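Local coordinates for probable tRNA pseudouridine synthase D (Methanosarcina mazei, PDB 1Z2Z), which probably isomerises uridine-13 of transfer RNAs to pseudouridine, at residues Cys302-Val307 / Arg334-Ala339. Sequence-based numbering, arbitrary orientation.
Sequences CFRNEV and RAFITA
Cys-302 and Phe-336 face each other as a hydrogen-bonded antiparallel pair, and the one bridge between these segments sets the register of a very short two-stranded antiparallel sheet. Cys-302 N donates to Phe-336 O at 3.0 Å and Phe-336 N to Cys-302 O at 3.1 Å. Cys-302 O also receives a CA-H...O contact from Ala-335 CA, so one carbonyl meets two successive residues of 334-339.

Cys-302 and Phe-336 share a face of this short sheet. With chi1 at 79°, the sulfur is set between the backbone N and the carbonyl carbon, and Cys-302 SG lies 3.5 Å from Phe-336 CD1 in an oblique sulfur-aromatic contact. The methyl of Thr-338 meets the same cysteine alongside, CG2 to CB at 3.6 Å. At the far end of the Phe-336 ring, the Arg-304 guanidinium presents one face to the ring edge; the planes stand 86° apart, with Arg-304 NH2 3.3 Å from Phe-336 CZ. This is an edge approach rather than a cation-pi stack, and the arginine chain, bent at chi3, also hydrogen-bonds through NH2 to the carbonyl of Gly-333. Phe-303, in contrast, turns its edge to the Arg-334 carbonyl, CD1 to O at 3.2 Å, while CE1 touches the Ala-335 methyl.

The pairing of strands 301-302 and 336-337, within the TRUD family region and away from the predicted nucleophile Asp-86, closes an excursion of 33 residues that includes helix 323-330, whose Leu-329 touches Ala-335. Beyond 302-307, Thr-338 continues the pairing through backbone bonding to Ile-300 and bonds through OG1 to Arg-385, while Ile-337 packs against Leu-330 and against Arg-285 of the long helix 263-287.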
loop_
_atom_site.group_PDB
_atom_site.type_symbol
_atom_site.label_atom_id
_atom_site.label_comp_id
_atom_site.label_asym_id
_atom_site.label_seq_id
_atom_site.Cartn_x
_atom_site.Cartn_y
_atom_site.Cartn_z
ATOM N N CYS A 302 -5.356 12.455 16.039
ATOM C CA CYS A 302 -4.858 13.422 15.059
ATOM C C CYS A 302 -6.078 14.113 14.458
ATOM O O CYS A 302 -7.212 13.641 14.597
ATOM C CB CYS A 302 -4.021 12.746 13.946
ATOM S SG CYS A 302 -4.939 11.884 12.603
ATOM N N PHE A 303 -5.842 15.246 13.812
ATOM C CA PHE A 303 -6.913 16.010 13.200
ATOM C C PHE A 303 -6.507 16.261 11.766
ATOM O O PHE A 303 -5.339 16.096 11.414
ATOM C CB PHE A 303 -7.081 17.348 13.923
ATOM C CG PHE A 303 -7.142 17.219 15.410
ATOM C CD1 PHE A 303 -8.332 16.862 16.040
ATOM C CD2 PHE A 303 -5.995 17.392 16.178
ATOM C CE1 PHE A 303 -8.374 16.662 17.417
ATOM C CE2 PHE A 303 -6.023 17.195 17.552
ATOM C CZ PHE A 303 -7.218 16.832 18.178
ATOM N N ARG A 304 -7.468 16.667 10.944
ATOM C CA ARG A 304 -7.191 16.953 9.544
ATOM C C ARG A 304 -6.489 18.309 9.423
ATOM O O ARG A 304 -6.916 19.296 10.031
ATOM C CB ARG A 304 -8.496 16.947 8.745
ATOM C CG ARG A 304 -9.539 17.923 9.252
ATOM C CD ARG A 304 -10.879 17.774 8.527
ATOM N NE ARG A 304 -11.557 16.502 8.802
ATOM C CZ ARG A 304 -11.308 15.355 8.173
ATOM N NH1 ARG A 304 -10.392 15.298 7.218
ATOM N NH2 ARG A 304 -11.987 14.263 8.493
ATOM N N ASN A 305 -5.409 18.345 8.639
ATOM C CA ASN A 305 -4.624 19.565 8.435
ATOM C C ASN A 305 -5.310 20.648 7.592
ATOM O O ASN A 305 -4.691 21.254 6.709
ATOM C CB ASN A 305 -3.248 19.226 7.822
ATOM C CG ASN A 305 -3.350 18.461 6.506
ATOM O OD1 ASN A 305 -4.428 18.346 5.920
ATOM N ND2 ASN A 305 -2.213 17.943 6.031
ATOM N N GLU A 306 -6.585 20.895 7.879
ATOM C CA GLU A 306 -7.362 21.907 7.172
ATOM C C GLU A 306 -7.312 21.683 5.657
ATOM O O GLU A 306 -7.464 22.615 4.861
ATOM C CB GLU A 306 -6.836 23.305 7.528
ATOM C CG GLU A 306 -6.374 23.451 8.986
ATOM C CD GLU A 306 -7.432 23.036 10.007
ATOM O OE1 GLU A 306 -7.102 22.952 11.210
ATOM O OE2 GLU A 306 -8.593 22.798 9.613
ATOM N N VAL A 307 -7.087 20.432 5.271
ATOM C CA VAL A 307 -7.026 20.045 3.867
ATOM C C VAL A 307 -7.797 18.730 3.725
ATOM O O VAL A 307 -7.859 18.138 2.646
ATOM C CB VAL A 307 -5.558 19.858 3.399
ATOM C CG1 VAL A 307 -5.509 19.592 1.903
ATOM C CG2 VAL A 307 -4.750 21.097 3.737
ATOM N N ARG A 334 -13.592 14.360 12.645
ATOM C CA ARG A 334 -12.691 15.482 12.863
ATOM C C ARG A 334 -11.475 15.065 13.678
ATOM O O ARG A 334 -10.620 15.890 13.998
ATOM C CB ARG A 334 -13.406 16.646 13.560
ATOM C CG ARG A 334 -12.776 17.993 13.191
ATOM C CD ARG A 334 -13.061 19.114 14.172
ATOM N NE ARG A 334 -14.477 19.269 14.488
ATOM C CZ ARG A 334 -14.947 20.188 15.325
ATOM N NH1 ARG A 334 -14.110 21.034 15.917
ATOM N NH2 ARG A 334 -16.243 20.240 15.593
ATOM N N ALA A 335 -11.415 13.781 14.014
ATOM C CA ALA A 335 -10.306 13.212 14.777
ATOM C C ALA A 335 -10.202 11.724 14.434
ATOM O O ALA A 335 -11.163 11.121 13.939
ATOM C CB ALA A 335 -10.537 13.398 16.276
ATOM N N PHE A 336 -9.035 11.140 14.694
ATOM C CA PHE A 336 -8.779 9.731 14.395
ATOM C C PHE A 336 -7.787 9.171 15.409
ATOM O O PHE A 336 -6.795 9.828 15.723
ATOM C CB PHE A 336 -8.161 9.568 12.986
ATOM C CG PHE A 336 -8.772 10.458 11.935
ATOM C CD1 PHE A 336 -8.397 11.797 11.829
ATOM C CD2 PHE A 336 -9.764 9.974 11.089
ATOM C CE1 PHE A 336 -9.012 12.637 10.906
ATOM C CE2 PHE A 336 -10.382 10.806 10.165
ATOM C CZ PHE A 336 -10.006 12.139 10.073
ATOM N N ILE A 337 -8.046 7.966 15.914
ATOM C CA ILE A 337 -7.132 7.335 16.868
ATOM C C ILE A 337 -5.897 6.976 16.047
ATOM O O ILE A 337 -6.027 6.451 14.951
ATOM C CB ILE A 337 -7.747 6.032 17.475
ATOM C CG1 ILE A 337 -9.033 6.353 18.244
ATOM C CG2 ILE A 337 -6.746 5.349 18.390
ATOM C CD1 ILE A 337 -8.860 7.405 19.330
ATOM N N THR A 338 -4.704 7.262 16.550
ATOM C CA THR A 338 -3.513 6.946 15.781
ATOM C C THR A 338 -2.644 5.940 16.509
ATOM O O THR A 338 -2.823 5.701 17.703
ATOM C CB THR A 338 -2.679 8.204 15.502
ATOM O OG1 THR A 338 -1.957 8.568 16.683
ATOM C CG2 THR A 338 -3.590 9.356 15.110
ATOM N N ALA A 339 -1.711 5.346 15.775
ATOM C CA ALA A 339 -0.786 4.363 16.325
ATOM C C ALA A 339 0.603 4.874 16.014
ATOM O O ALA A 339 0.802 5.594 15.046
ATOM C CB ALA A 339 -1.009 3.017 15.677
#